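Local structure of Lin1840 protein (Listeria innocua serovar 6a, 4ZOC) at residues M1-L9 / L333-E343; Q291-D299 / L320-R331. The protein probably hydrolyses terminal, non-reducing beta-D-glucosyl residues to release beta-D-glucose, as a family 3 glycoside hydrolase linked to beta-1,2-glucan metabolism. The protein carries 2 engineered substitutions. All coordinates share one frame; numbering follows the deposited sequence.

Contact 1: residues M1-L9 / L333-E343. Engineered in segment 1-9: E2 (natural residue Lys).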
# COMPACT_ATOMS: atom_id res chain seq x y z
N MET A 1 12.03 35.98 -31.44
CA MET A 1 11.84 36.16 -32.86
C MET A 1 10.47 35.67 -33.31
O MET A 1 9.75 35.04 -32.58
CB MET A 1 12.97 35.54 -33.63
CG MET A 1 12.98 34.07 -33.79
SD MET A 1 14.49 33.50 -34.64
CE MET A 1 13.98 31.84 -34.90
N GLU A 2 10.10 36.06 -34.52
CA GLU A 2 8.78 35.72 -35.09
C GLU A 2 8.60 34.21 -35.30
O GLU A 2 9.55 33.50 -35.65
CB GLU A 2 8.59 36.44 -36.43
CG GLU A 2 9.01 37.90 -36.38
CD GLU A 2 10.47 38.14 -36.84
OE1 GLU A 2 11.46 37.77 -36.11
OE2 GLU A 2 10.61 38.71 -37.95
N GLN A 3 7.38 33.75 -35.14
CA GLN A 3 7.09 32.33 -35.25
C GLN A 3 7.51 31.73 -36.59
O GLN A 3 8.04 30.61 -36.66
CB GLN A 3 5.62 32.14 -35.04
CG GLN A 3 5.25 30.73 -34.74
CD GLN A 3 5.97 30.15 -33.53
OE1 GLN A 3 6.17 30.84 -32.52
NE2 GLN A 3 6.35 28.90 -33.62
N GLU A 4 7.33 32.48 -37.66
CA GLU A 4 7.75 32.02 -38.98
C GLU A 4 9.24 31.67 -39.07
O GLU A 4 9.62 30.71 -39.77
CB GLU A 4 7.39 33.08 -40.07
CG GLU A 4 5.90 33.36 -40.15
CD GLU A 4 5.44 34.35 -39.09
OE1 GLU A 4 6.31 35.04 -38.50
OE2 GLU A 4 4.21 34.43 -38.82
N LYS A 5 10.09 32.43 -38.39
CA LYS A 5 11.50 32.12 -38.37
C LYS A 5 11.75 30.84 -37.54
O LYS A 5 12.66 30.04 -37.85
CB LYS A 5 12.28 33.31 -37.82
CG LYS A 5 12.12 34.61 -38.59
CD LYS A 5 13.41 35.40 -38.47
CE LYS A 5 13.45 36.61 -39.39
NZ LYS A 5 12.90 36.40 -40.77
N VAL A 6 10.98 30.62 -36.46
CA VAL A 6 11.12 29.37 -35.71
C VAL A 6 10.76 28.19 -36.66
O VAL A 6 11.49 27.21 -36.78
CB VAL A 6 10.27 29.37 -34.40
CG1 VAL A 6 10.43 28.05 -33.68
CG2 VAL A 6 10.67 30.53 -33.50
N GLN A 7 9.66 28.30 -37.36
CA GLN A 7 9.28 27.20 -38.31
C GLN A 7 10.31 27.03 -39.43
O GLN A 7 10.67 25.90 -39.80
CB GLN A 7 7.87 27.41 -38.85
CG GLN A 7 7.33 26.10 -39.45
CD GLN A 7 7.12 25.02 -38.40
OE1 GLN A 7 6.46 25.27 -37.39
NE2 GLN A 7 7.68 23.82 -38.61
N GLU A 8 10.85 28.14 -39.91
CA GLU A 8 11.87 28.06 -40.94
C GLU A 8 13.08 27.23 -40.44
O GLU A 8 13.65 26.41 -41.17
CB GLU A 8 12.24 29.48 -41.35
CG GLU A 8 13.36 29.59 -42.36
CD GLU A 8 13.67 31.06 -42.67
OE1 GLU A 8 13.24 31.48 -43.75
OE2 GLU A 8 14.30 31.78 -41.84
N LEU A 9 13.46 27.39 -39.17
CA LEU A 9 14.56 26.55 -38.60
C LEU A 9 14.29 25.07 -38.72
O LEU A 9 15.15 24.30 -39.15
CB LEU A 9 14.83 26.93 -37.14
CG LEU A 9 15.74 28.14 -36.91
CD1 LEU A 9 15.70 28.49 -35.43
CD2 LEU A 9 17.17 27.89 -37.36
N LEU A 333 12.37 24.48 -29.85
CA LEU A 333 12.71 25.80 -30.36
C LEU A 333 11.77 26.85 -29.76
O LEU A 333 12.24 27.95 -29.39
CB LEU A 333 12.63 25.80 -31.86
CG LEU A 333 13.85 25.32 -32.64
CD1 LEU A 333 14.89 24.49 -31.98
CD2 LEU A 333 13.49 24.90 -34.07
N ASN A 334 10.47 26.53 -29.59
CA ASN A 334 9.48 27.45 -28.97
C ASN A 334 9.89 27.79 -27.52
O ASN A 334 9.86 28.91 -27.18
CB ASN A 334 8.03 26.90 -28.92
CG ASN A 334 7.29 27.07 -30.25
OD1 ASN A 334 7.71 27.82 -31.10
ND2 ASN A 334 6.23 26.31 -30.42
N LEU A 335 10.32 26.80 -26.72
CA LEU A 335 10.90 27.08 -25.39
C LEU A 335 12.06 28.05 -25.46
O LEU A 335 12.14 29.02 -24.66
CB LEU A 335 11.31 25.78 -24.72
CG LEU A 335 12.06 25.92 -23.38
CD1 LEU A 335 11.24 26.65 -22.35
CD2 LEU A 335 12.51 24.55 -22.86
N LYS A 336 12.96 27.80 -26.41
CA LYS A 336 14.14 28.62 -26.49
C LYS A 336 13.71 30.02 -26.86
O LYS A 336 14.23 31.01 -26.32
CB LYS A 336 15.14 28.08 -27.48
CG LYS A 336 15.71 26.76 -27.08
CD LYS A 336 16.57 26.04 -28.07
CE LYS A 336 17.32 24.96 -27.31
NZ LYS A 336 18.26 24.17 -28.12
N ASN A 337 12.72 30.12 -27.73
CA ASN A 337 12.17 31.45 -28.13
C ASN A 337 11.49 32.19 -26.99
O ASN A 337 11.71 33.39 -26.82
CB ASN A 337 11.29 31.31 -29.38
CG ASN A 337 11.08 32.62 -30.14
OD1 ASN A 337 11.95 33.50 -30.21
ND2 ASN A 337 9.92 32.72 -30.71
N ASP A 338 10.71 31.46 -26.17
CA ASP A 338 10.07 31.95 -24.99
C ASP A 338 11.06 32.54 -24.02
O ASP A 338 10.73 33.49 -23.33
CB ASP A 338 9.22 30.84 -24.32
CG ASP A 338 7.96 30.48 -25.13
OD1 ASP A 338 7.61 31.16 -26.13
OD2 ASP A 338 7.28 29.52 -24.76
N LEU A 339 12.26 31.96 -23.95
CA LEU A 339 13.33 32.41 -23.02
C LEU A 339 14.18 33.56 -23.66
O LEU A 339 15.06 34.12 -23.03
CB LEU A 339 14.22 31.25 -22.64
CG LEU A 339 13.54 30.16 -21.79
CD1 LEU A 339 14.29 28.87 -21.93
CD2 LEU A 339 13.54 30.65 -20.36
N GLY A 340 13.89 33.92 -24.91
CA GLY A 340 14.59 35.03 -25.55
C GLY A 340 15.96 34.65 -26.11
O GLY A 340 16.75 35.54 -26.48
N LEU A 341 16.23 33.35 -26.22
CA LEU A 341 17.58 32.87 -26.59
C LEU A 341 18.00 33.23 -27.97
O LEU A 341 19.19 33.28 -28.22
CB LEU A 341 17.73 31.36 -26.34
CG LEU A 341 17.47 31.05 -24.85
CD1 LEU A 341 17.59 29.48 -24.75
CD2 LEU A 341 18.41 31.77 -23.87
N PHE A 342 17.04 33.42 -28.90
CA PHE A 342 17.45 33.83 -30.27
C PHE A 342 17.89 35.29 -30.40
O PHE A 342 18.53 35.65 -31.38
CB PHE A 342 16.37 33.50 -31.27
CG PHE A 342 16.12 32.03 -31.40
CD1 PHE A 342 17.04 31.23 -32.06
CD2 PHE A 342 14.97 31.45 -30.88
CE1 PHE A 342 16.83 29.92 -32.23
CE2 PHE A 342 14.76 30.09 -31.04
CZ PHE A 342 15.70 29.32 -31.68
N GLU A 343 17.53 36.11 -29.42
CA GLU A 343 17.98 37.53 -29.33
C GLU A 343 19.18 37.65 -28.39
O GLU A 343 20.13 38.29 -28.73
CB GLU A 343 16.89 38.47 -28.84
CG GLU A 343 15.71 38.67 -29.76
CD GLU A 343 14.84 37.43 -29.87
OE1 GLU A 343 14.37 36.91 -28.82
OE2 GLU A 343 14.61 37.03 -31.01
O HOH W 1 8.08 30.43 -30.59
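M1 and N337 meet through two complementary bonds: the terminal N reaches N337 OD1 at 2.8 Å, on a lone pair in the carbonyl plane, while N337 ND2 donates to M1 O at 3.0 Å. The side chain of N337 thus holds both ends of the first residue, and its amide cannot flip without losing both bonds. E343 reaches the same terminus from beyond the end of helix 322-338, its OE2 forming a salt bridge with M1 N at 2.8 Å, approached on its syn side but clearly out of the carboxylate plane. The M1 side chain, extended beyond CG (chi2 -175°), runs over F342 and sets CE 4.0 Å above the ring centroid, with SD oblique to it in a Met-aromatic contact. L9 CD1 comes to F342 CE1 obliquely, and V6 CG1 packs on L333 CB at 3.6 Å. Q3, itself solvent-exposed, bends at chi2 (57°) and brings NE2 straight onto an in-plane lone pair of N334 OD1, at 3.1 Å, the two amides turned 65° apart. A water ties Q3 OE1, N334 OD1 and N337 ND2 together. The chemistry implies that the chain terminus, probably a charged ammonium, is held by one carboxylate and one amide oxygen against the end of helix 322-338.

Contact 2: residues Q291-D299 / L320-R331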
# COMPACT_ATOMS: atom_id res chain seq x y z
N GLN A 291 11.30 4.45 -30.08
CA GLN A 291 10.03 4.53 -30.79
C GLN A 291 8.87 4.84 -29.85
O GLN A 291 8.07 5.69 -30.11
CB GLN A 291 9.74 3.21 -31.51
CG GLN A 291 8.48 3.23 -32.34
CD GLN A 291 8.13 1.87 -32.92
OE1 GLN A 291 8.98 0.99 -33.14
NE2 GLN A 291 6.87 1.70 -33.23
N PHE A 292 8.76 4.07 -28.77
CA PHE A 292 7.57 4.19 -27.89
C PHE A 292 7.60 5.53 -27.13
O PHE A 292 6.60 6.16 -26.96
CB PHE A 292 7.49 2.99 -26.93
CG PHE A 292 7.50 1.64 -27.60
CD1 PHE A 292 7.01 1.48 -28.90
CD2 PHE A 292 7.92 0.52 -26.92
CE1 PHE A 292 7.01 0.22 -29.48
CE2 PHE A 292 7.89 -0.75 -27.50
CZ PHE A 292 7.44 -0.87 -28.78
N SER A 293 8.79 6.00 -26.77
CA SER A 293 8.91 7.30 -26.11
C SER A 293 8.54 8.43 -27.03
O SER A 293 7.86 9.31 -26.62
CB SER A 293 10.31 7.50 -25.47
OG SER A 293 10.48 6.50 -24.46
N MET A 294 8.97 8.39 -28.29
CA MET A 294 8.55 9.46 -29.20
C MET A 294 7.04 9.39 -29.53
O MET A 294 6.37 10.42 -29.64
CB MET A 294 9.39 9.53 -30.48
CG MET A 294 9.09 10.79 -31.26
SD MET A 294 10.50 11.51 -32.09
CE MET A 294 11.12 12.55 -30.78
N GLU A 295 6.51 8.18 -29.68
CA GLU A 295 5.09 8.04 -29.86
C GLU A 295 4.32 8.68 -28.71
O GLU A 295 3.24 9.25 -28.89
CB GLU A 295 4.75 6.58 -29.99
CG GLU A 295 5.06 6.02 -31.39
CD GLU A 295 4.91 4.53 -31.51
OE1 GLU A 295 4.69 3.90 -30.46
OE2 GLU A 295 4.96 3.99 -32.67
N ALA A 296 4.87 8.54 -27.49
CA ALA A 296 4.22 9.10 -26.29
C ALA A 296 4.51 10.57 -26.13
O ALA A 296 4.03 11.22 -25.19
CB ALA A 296 4.67 8.31 -25.04
N GLY A 297 5.32 11.18 -27.02
CA GLY A 297 5.48 12.63 -26.96
C GLY A 297 6.57 13.24 -26.07
O GLY A 297 6.50 14.45 -25.69
N VAL A 298 7.52 12.42 -25.73
CA VAL A 298 8.69 12.83 -24.96
C VAL A 298 9.59 13.56 -25.95
O VAL A 298 9.99 12.99 -26.94
CB VAL A 298 9.45 11.63 -24.33
CG1 VAL A 298 10.72 12.11 -23.68
CG2 VAL A 298 8.59 10.92 -23.29
N ASP A 299 9.87 14.82 -25.66
CA ASP A 299 10.63 15.68 -26.56
C ASP A 299 12.10 15.66 -26.35
O ASP A 299 12.85 16.05 -27.25
CB ASP A 299 10.14 17.09 -26.45
CG ASP A 299 8.65 17.19 -26.76
OD1 ASP A 299 8.18 16.49 -27.71
OD2 ASP A 299 8.00 18.04 -26.13
N LEU A 320 8.37 5.14 -37.65
CA LEU A 320 8.03 6.36 -36.91
C LEU A 320 7.95 7.47 -37.90
O LEU A 320 8.85 7.62 -38.70
CB LEU A 320 9.18 6.66 -35.96
CG LEU A 320 9.15 6.99 -34.46
CD1 LEU A 320 10.22 8.02 -34.16
CD2 LEU A 320 7.80 7.35 -33.89
N SER A 321 6.93 8.29 -37.83
CA SER A 321 6.79 9.48 -38.68
C SER A 321 7.78 10.53 -38.30
O SER A 321 7.91 10.89 -37.14
CB SER A 321 5.41 10.06 -38.49
OG SER A 321 5.17 11.19 -39.33
N GLU A 322 8.47 11.07 -39.30
CA GLU A 322 9.25 12.29 -39.11
C GLU A 322 8.42 13.44 -38.53
O GLU A 322 8.96 14.35 -37.91
CB GLU A 322 9.95 12.67 -40.42
CG GLU A 322 11.12 13.63 -40.20
CD GLU A 322 11.96 13.84 -41.43
OE1 GLU A 322 11.75 13.13 -42.43
OE2 GLU A 322 12.87 14.68 -41.39
N ASN A 323 7.10 13.46 -38.73
CA ASN A 323 6.30 14.57 -38.22
C ASN A 323 6.32 14.60 -36.70
O ASN A 323 6.22 15.66 -36.12
CB ASN A 323 4.84 14.43 -38.62
CG ASN A 323 4.65 14.51 -40.11
OD1 ASN A 323 5.38 15.23 -40.81
ND2 ASN A 323 3.75 13.71 -40.62
N LEU A 324 6.38 13.46 -36.05
CA LEU A 324 6.48 13.50 -34.58
C LEU A 324 7.79 14.13 -34.15
O LEU A 324 7.84 14.88 -33.15
CB LEU A 324 6.39 12.10 -33.97
CG LEU A 324 5.06 11.39 -34.20
CD1 LEU A 324 5.12 10.00 -33.59
CD2 LEU A 324 3.84 12.18 -33.70
N LEU A 325 8.88 13.78 -34.84
CA LEU A 325 10.15 14.46 -34.56
C LEU A 325 10.09 15.96 -34.78
O LEU A 325 10.56 16.73 -33.92
CB LEU A 325 11.30 13.83 -35.35
CG LEU A 325 12.65 14.52 -35.25
CD1 LEU A 325 13.14 14.46 -33.81
CD2 LEU A 325 13.63 13.82 -36.22
N ASP A 326 9.48 16.40 -35.89
CA ASP A 326 9.31 17.83 -36.13
C ASP A 326 8.52 18.55 -35.04
O ASP A 326 8.71 19.76 -34.71
CB ASP A 326 8.64 18.09 -37.48
CG ASP A 326 9.50 17.67 -38.63
OD1 ASP A 326 10.68 17.27 -38.46
OD2 ASP A 326 8.97 17.64 -39.75
N GLU A 327 7.56 17.84 -34.49
CA GLU A 327 6.73 18.42 -33.42
C GLU A 327 7.58 18.61 -32.16
O GLU A 327 7.49 19.66 -31.53
CB GLU A 327 5.45 17.57 -33.15
CG GLU A 327 4.42 17.73 -34.29
CD GLU A 327 3.40 16.61 -34.42
OE1 GLU A 327 3.16 15.87 -33.44
OE2 GLU A 327 2.81 16.52 -35.53
N ALA A 328 8.39 17.63 -31.83
CA ALA A 328 9.25 17.73 -30.67
C ALA A 328 10.29 18.86 -30.86
O ALA A 328 10.50 19.69 -29.98
CB ALA A 328 9.97 16.41 -30.41
N VAL A 329 10.88 18.91 -32.04
CA VAL A 329 11.84 19.97 -32.33
C VAL A 329 11.18 21.38 -32.21
O VAL A 329 11.76 22.29 -31.60
CB VAL A 329 12.53 19.74 -33.70
CG1 VAL A 329 13.35 20.96 -34.10
CG2 VAL A 329 13.39 18.50 -33.68
N LEU A 330 10.00 21.57 -32.80
CA LEU A 330 9.30 22.81 -32.73
C LEU A 330 9.03 23.17 -31.26
O LEU A 330 9.19 24.32 -30.87
CB LEU A 330 7.99 22.76 -33.48
CG LEU A 330 7.20 24.07 -33.49
CD1 LEU A 330 7.99 25.28 -33.96
CD2 LEU A 330 5.95 23.87 -34.33
N ARG A 331 8.61 22.20 -30.45
CA ARG A 331 8.47 22.54 -29.02
C ARG A 331 9.78 23.04 -28.32
O ARG A 331 9.75 24.05 -27.54
CB ARG A 331 7.78 21.38 -28.29
CG ARG A 331 6.32 21.24 -28.69
CD ARG A 331 5.51 20.25 -27.80
NE ARG A 331 5.87 18.88 -28.03
CZ ARG A 331 5.28 18.03 -28.88
NH1 ARG A 331 5.70 16.77 -28.97
NH2 ARG A 331 4.24 18.42 -29.59
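M294 lies against L320, L324, L325 and A328 where two outer helices of the family 3 TIM barrel, 286-295 and 322-338, pack across each other. Over 291-295 and 322-331 the axes approach to 10.5 Å and are inclined at 61°. M294 is the main bump. With CG anti to the backbone N (chi1 -170°) and bends at chi2 and chi3, its thioether runs into a hollow bordered by these four residues: CG slides past L324 CB at 4.0 Å, SD lies beside L325 CA at 3.9 Å, and CE reaches A328 CB at 4.0 Å. The side chain was modelled in two conformers, and this path is that of one of them. L320, just before helix 322-338, sets its two methyls against M294 and E295, CD1 crossing M294 and CD2 lying 3.9 Å from E295 CG. The polar end of E295 turns to other partners, OE1 to K250 and OE2 to the amide of Q291. Helix 286-295 is closed by a Schellman motif at G297, and the chain then carries D299 towards A328, whose small methyl lets the carboxylate come close to the helix. One turn further on, R331 bends at chi3 (-71°) and lays its guanidinium over E327 O. D299 OD2 is also met by R258 and by the backbone N of L267, so the carboxylate serves more than R331. R331 grips it side-on, NE donating to D299 OD2 at 3.0 Å and NH1 to the syn lone pair of D299 OD1 at 2.8 Å.

Overall arrangement
Both contacts use helix 322-338, contact 2 its first part and contact 1 its last turns and the residues beyond, with centres about 19 Å apart. The partners differ in sequence distance: helix 286-295 comes shortly before it in the chain, with strand 301-302 and helix 306-316 between, whereas helix 3-12 comes from the very start, so segments 291-299 and 320-331 both fall between those of contact 1. L330 joins the two directly, its CD1 lying 3.7 Å from V6 CG1. Helix 322-338 therefore packs against both the N-terminal helix and the helix before strand 301-302, the last of the barrel, bringing the two ends of the TIM-barrel domain together away from the annotated glucose and magnesium sites.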